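Local coordinates for protein N-acetylmuramoyl-l-alanine amidase (Bartonella henselae, PDB 3NE8) that probably cleaves, as a zinc-dependent hydrolase, the amide bond between N-acetylmuramic acid and L-alanine in cell-wall peptidoglycan, at residues L33-A36 and R37-D41; P206-R209 and K210-A214. All blocks are in the same frame, centred on the assembly; numbering follows the deposited sequence.

Contact 1: residues L33-A36 and R37-D41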
loop_
_atom_site.group_PDB
_atom_site.type_symbol
_atom_site.label_atom_id
_atom_site.label_comp_id
_atom_site.label_asym_id
_atom_site.label_seq_id
_atom_site.Cartn_x
_atom_site.Cartn_y
_atom_site.Cartn_z
ATOM N N LEU A 33 -16.171 -20.274 -11.359
ATOM C CA LEU A 33 -15.163 -21.051 -12.079
ATOM C C LEU A 33 -14.852 -20.384 -13.417
ATOM O O LEU A 33 -13.681 -20.252 -13.789
ATOM C CB LEU A 33 -15.617 -22.502 -12.258
ATOM C CG LEU A 33 -14.648 -23.452 -12.965
ATOM C CD1 LEU A 33 -13.321 -23.541 -12.225
ATOM C CD2 LEU A 33 -15.270 -24.832 -13.100
ATOM N N ALA A 34 -15.889 -19.943 -14.132
ATOM C CA ALA A 34 -15.676 -19.291 -15.423
ATOM C C ALA A 34 -14.883 -18.003 -15.232
ATOM O O ALA A 34 -14.004 -17.659 -16.024
ATOM C CB ALA A 34 -17.012 -19.004 -16.113
ATOM N N PHE A 35 -15.225 -17.246 -14.198
ATOM C CA PHE A 35 -14.508 -16.005 -13.933
ATOM C C PHE A 35 -13.050 -16.282 -13.566
ATOM O O PHE A 35 -12.141 -15.587 -14.033
ATOM C CB PHE A 35 -15.191 -15.182 -12.842
ATOM C CG PHE A 35 -14.603 -13.807 -12.705
ATOM C CD1 PHE A 35 -15.081 -12.763 -13.481
ATOM C CD2 PHE A 35 -13.528 -13.579 -11.861
ATOM C CE1 PHE A 35 -14.526 -11.497 -13.386
ATOM C CE2 PHE A 35 -12.963 -12.308 -11.767
ATOM C CZ PHE A 35 -13.469 -11.275 -12.534
ATOM N N ALA A 36 -12.822 -17.270 -12.708
ATOM C CA ALA A 36 -11.462 -17.632 -12.324
ATOM C C ALA A 36 -10.641 -18.015 -13.546
ATOM O O ALA A 36 -9.469 -17.632 -13.653
ATOM C CB ALA A 36 -11.469 -18.766 -11.306
ATOM N N ARG A 37 -11.238 -18.783 -14.454
ATOM C CA ARG A 37 -10.541 -19.180 -15.673
ATOM C C ARG A 37 -10.203 -17.954 -16.541
ATOM O O ARG A 37 -9.125 -17.881 -17.139
ATOM C CB ARG A 37 -11.368 -20.224 -16.426
ATOM C CG ARG A 37 -11.386 -21.561 -15.708
ATOM C CD ARG A 37 -12.429 -22.500 -16.256
ATOM N NE ARG A 37 -12.223 -23.861 -15.756
ATOM C CZ ARG A 37 -13.044 -24.883 -15.984
ATOM N NH1 ARG A 37 -14.184 -24.692 -16.642
ATOM N NH2 ARG A 37 -12.733 -26.094 -15.527
ATOM N N ALA A 38 -11.122 -16.992 -16.609
ATOM C CA ALA A 38 -10.863 -15.774 -17.375
ATOM C C ALA A 38 -9.735 -14.951 -16.750
ATOM O O ALA A 38 -8.886 -14.404 -17.456
ATOM C CB ALA A 38 -12.131 -14.940 -17.482
ATOM N N LEU A 39 -9.740 -14.851 -15.425
ATOM C CA LEU A 39 -8.692 -14.119 -14.725
ATOM C C LEU A 39 -7.342 -14.826 -14.885
ATOM O O LEU A 39 -6.314 -14.182 -15.112
ATOM C CB LEU A 39 -9.089 -13.905 -13.264
ATOM C CG LEU A 39 -8.081 -13.174 -12.374
ATOM C CD1 LEU A 39 -7.649 -11.841 -12.976
ATOM C CD2 LEU A 39 -8.697 -12.968 -11.010
ATOM N N ARG A 40 -7.343 -16.155 -14.796
ATOM C CA ARG A 40 -6.128 -16.908 -15.104
ATOM C C ARG A 40 -5.608 -16.573 -16.502
ATOM O O ARG A 40 -4.418 -16.306 -16.690
ATOM C CB ARG A 40 -6.393 -18.414 -14.971
ATOM C CG ARG A 40 -5.245 -19.322 -15.426
ATOM C CD ARG A 40 -5.651 -20.821 -15.356
ATOM N NE ARG A 40 -6.709 -21.164 -16.311
ATOM C CZ ARG A 40 -7.396 -22.312 -16.316
ATOM N NH1 ARG A 40 -7.145 -23.218 -15.404
ATOM N NH2 ARG A 40 -8.346 -22.544 -17.222
ATOM N N ASP A 41 -6.500 -16.572 -17.485
ATOM C CA ASP A 41 -6.106 -16.272 -18.851
ATOM C C ASP A 41 -5.503 -14.872 -18.963
ATOM O O ASP A 41 -4.488 -14.684 -19.617
ATOM C CB ASP A 41 -7.302 -16.399 -19.787
ATOM C CG ASP A 41 -6.924 -16.227 -21.248
ATOM O OD1 ASP A 41 -6.127 -17.044 -21.755
ATOM O OD2 ASP A 41 -7.427 -15.278 -21.890
#

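Contact 2: residues P206-R209 and K210-A214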
loop_
_atom_site.group_PDB
_atom_site.type_symbol
_atom_site.label_atom_id
_atom_site.label_comp_id
_atom_site.label_asym_id
_atom_site.label_seq_id
_atom_site.Cartn_x
_atom_site.Cartn_y
_atom_site.Cartn_z
ATOM N N PRO A 206 -19.944 -12.989 -20.981
ATOM C CA PRO A 206 -18.517 -13.317 -20.845
ATOM C C PRO A 206 -17.609 -12.164 -21.227
ATOM O O PRO A 206 -16.478 -12.096 -20.746
ATOM C CB PRO A 206 -18.314 -14.491 -21.816
ATOM C CG PRO A 206 -19.483 -14.463 -22.723
ATOM C CD PRO A 206 -20.618 -13.829 -21.987
ATOM N N GLN A 207 -18.074 -11.268 -22.079
ATOM C CA GLN A 207 -17.250 -10.122 -22.449
ATOM C C GLN A 207 -17.133 -9.155 -21.275
ATOM O O GLN A 207 -16.054 -8.587 -21.018
ATOM C CB GLN A 207 -17.805 -9.415 -23.690
ATOM C CG GLN A 207 -16.964 -8.233 -24.149
ATOM C CD GLN A 207 -15.510 -8.602 -24.407
ATOM O OE1 GLN A 207 -15.203 -9.709 -24.855
ATOM N NE2 GLN A 207 -14.604 -7.667 -24.128
ATOM N N TRP A 208 -18.226 -8.969 -20.545
ATOM C CA TRP A 208 -18.173 -8.127 -19.362
ATOM C C TRP A 208 -17.267 -8.776 -18.314
ATOM O O TRP A 208 -16.423 -8.117 -17.701
ATOM C CB TRP A 208 -19.583 -7.875 -18.818
ATOM C CG TRP A 208 -19.551 -7.090 -17.560
ATOM C CD1 TRP A 208 -19.564 -5.729 -17.434
ATOM C CD2 TRP A 208 -19.475 -7.619 -16.242
ATOM N NE1 TRP A 208 -19.500 -5.382 -16.107
ATOM C CE2 TRP A 208 -19.441 -6.525 -15.353
ATOM C CE3 TRP A 208 -19.434 -8.915 -15.723
ATOM C CZ2 TRP A 208 -19.373 -6.691 -13.972
ATOM C CZ3 TRP A 208 -19.355 -9.079 -14.362
ATOM C CH2 TRP A 208 -19.331 -7.972 -13.495
ATOM N N ARG A 209 -17.424 -10.082 -18.128
ATOM C CA ARG A 209 -16.580 -10.791 -17.170
ATOM C C ARG A 209 -15.095 -10.653 -17.522
ATOM O O ARG A 209 -14.253 -10.444 -16.641
ATOM C CB ARG A 209 -16.968 -12.271 -17.043
ATOM C CG ARG A 209 -18.326 -12.512 -16.399
ATOM C CD ARG A 209 -18.518 -13.962 -15.917
ATOM N NE ARG A 209 -18.160 -14.964 -16.931
ATOM C CZ ARG A 209 -19.021 -15.559 -17.758
ATOM N NH1 ARG A 209 -20.324 -15.278 -17.717
ATOM N NH2 ARG A 209 -18.578 -16.435 -18.646
ATOM N N LYS A 210 -14.776 -10.764 -18.806
ATOM C CA LYS A 210 -13.404 -10.604 -19.273
ATOM C C LYS A 210 -12.870 -9.202 -18.965
ATOM O O LYS A 210 -11.725 -9.046 -18.543
ATOM C CB LYS A 210 -13.321 -10.884 -20.778
ATOM C CG LYS A 210 -11.918 -10.791 -21.351
ATOM C CD LYS A 210 -11.923 -11.085 -22.841
ATOM C CE LYS A 210 -10.512 -11.148 -23.400
ATOM N NZ LYS A 210 -10.507 -11.644 -24.805
ATOM N N GLN A 211 -13.695 -8.185 -19.170
ATOM C CA GLN A 211 -13.273 -6.816 -18.885
ATOM C C GLN A 211 -12.977 -6.626 -17.400
ATOM O O GLN A 211 -12.000 -5.968 -17.028
ATOM C CB GLN A 211 -14.325 -5.824 -19.372
ATOM C CG GLN A 211 -14.402 -5.784 -20.898
ATOM C CD GLN A 211 -15.613 -5.042 -21.426
ATOM O OE1 GLN A 211 -16.404 -4.492 -20.662
ATOM N NE2 GLN A 211 -15.764 -5.027 -22.746
HETATM N N MSE A 212 -13.794 -7.217 -16.538
HETATM C CA MSE A 212 -13.530 -7.120 -15.114
HETATM C C MSE A 212 -12.274 -7.892 -14.744
HETATM O O MSE A 212 -11.463 -7.419 -13.941
HETATM C CB MSE A 212 -14.724 -7.589 -14.279
HETATM C CG MSE A 212 -14.481 -7.446 -12.790
HETATM SE SE MSE A 212 -16.082 -7.763 -11.722
HETATM C CE MSE A 212 -15.285 -7.689 -9.957
ATOM N N ALA A 213 -12.116 -9.085 -15.309
ATOM C CA ALA A 213 -10.919 -9.871 -15.060
ATOM C C ALA A 213 -9.664 -9.119 -15.497
ATOM O O ALA A 213 -8.640 -9.167 -14.816
ATOM C CB ALA A 213 -11.024 -11.227 -15.763
ATOM N N ALA A 214 -9.737 -8.422 -16.626
ATOM C CA ALA A 214 -8.591 -7.658 -17.112
ATOM C C ALA A 214 -8.195 -6.569 -16.119
ATOM O O ALA A 214 -7.000 -6.316 -15.902
ATOM C CB ALA A 214 -8.876 -7.061 -18.470
#

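Contact 1: residues L33-A36 and R37-D41
Leu33 and Arg37 sit one turn apart on helix 28-45, joined by the backbone bond from Arg37 N to Leu33 O (2.9 Å). The next three amides repeat it, Ala38 N to Ala34 O, Leu39 N to Phe35 O and Arg40 N to Ala36 O (2.8 Å), an unbroken alpha-helical ladder. Beyond the backbone, the isobutyl group of Leu33 lies against the guanidinium of Arg37: Leu33 CD2 stands over the centre of one face, 3.6 Å from Arg37 CZ. Arg37 reaches it with CG anti to its carbonyl carbon (chi1 -71°) and a chain extended from CG to NE. The cation offers leucine a face, and NE forms a salt bridge with Asp56 OD2; Arg40 NH1 meets the other oxygen of that carboxylate. On another flank Phe35 CE2 meets Leu39 CD2 obliquely at 4.4 Å, and both side chains turn to helix 206-227. Ala36, small enough for close approach, packs on Pro11 and Leu53. Apolar residues facing the sheet and helix 206-227, with the partly exposed arginines on another flank, mark an amphipathic helix, here the crossover of the beta-alpha-beta unit formed with parallel strands 5-11 and 49-53.

Contact 2: residues P206-R209 and K210-A214
Trp208 and Met212, a selenomethionine in this crystal, are joined through the backbone by a bond from Met212 N to Trp208 O (3.0 Å), one of four successive i to i+4 bonds in the first turns of helix 206-227. Four residues apart and both with CG anti to the backbone N (chi1 176° for Trp208), their side chains run side by side in the same direction. This brings Met212 SE to 3.7 Å from Trp208 CH2, at the far end of the indole. The selenium lies 4.6 Å from the centroid of the six-membered ring and 46° off its normal, an oblique Met-aromatic contact in which a polarisable atom meets a pi system. Unbranched and flexible, the Met212 chain extends beyond the ring to pack on Ile164 and Ile191. This is the opening of a long helix, and proline suits its first turn, where a residue without an amide hydrogen costs no helical bond. Asn205, just ahead, makes weak hydrogen bonds through OD1 to the amides of Gln207 and Trp208. Arg209 folds back toward this end: its chain bends at chi3 (-49°), placing Pro206 CA over the centre of one guanidinium face, while NH1 bonds to Leu203 O. Towards solvent, Gln211 CG rests 3.3 Å from the backbone Gln207 O. Lys210 stretches out fully, with CB 3.4 Å from Pro206 O and its side chain touching Glu42 and Lys45 of helix 28-45.

In the fold
Contacts 1 and 2 belong to neighbouring helices, 28-45 and 206-227, and meet directly, their centres 9 Å apart. Phe35 and Leu39 press on the backbone of the second helix: Phe35 CE1 lies 3.4 Å from Arg209 O, and Leu39 CD1 equally near Ala213 O. Ala34, being small, lets Arg209 come close. Contact 1 is the more buried, with half its touching residues inside the protein and aliphatic groups turned to the sheet; its arginines share one carboxylate. Contact 2 is more exposed, with glutamines and lysine outward and selenium against indole on its inner flank. The side chains of Phe35 and Met212 lie about 12 and 13 Å from the bound zinc.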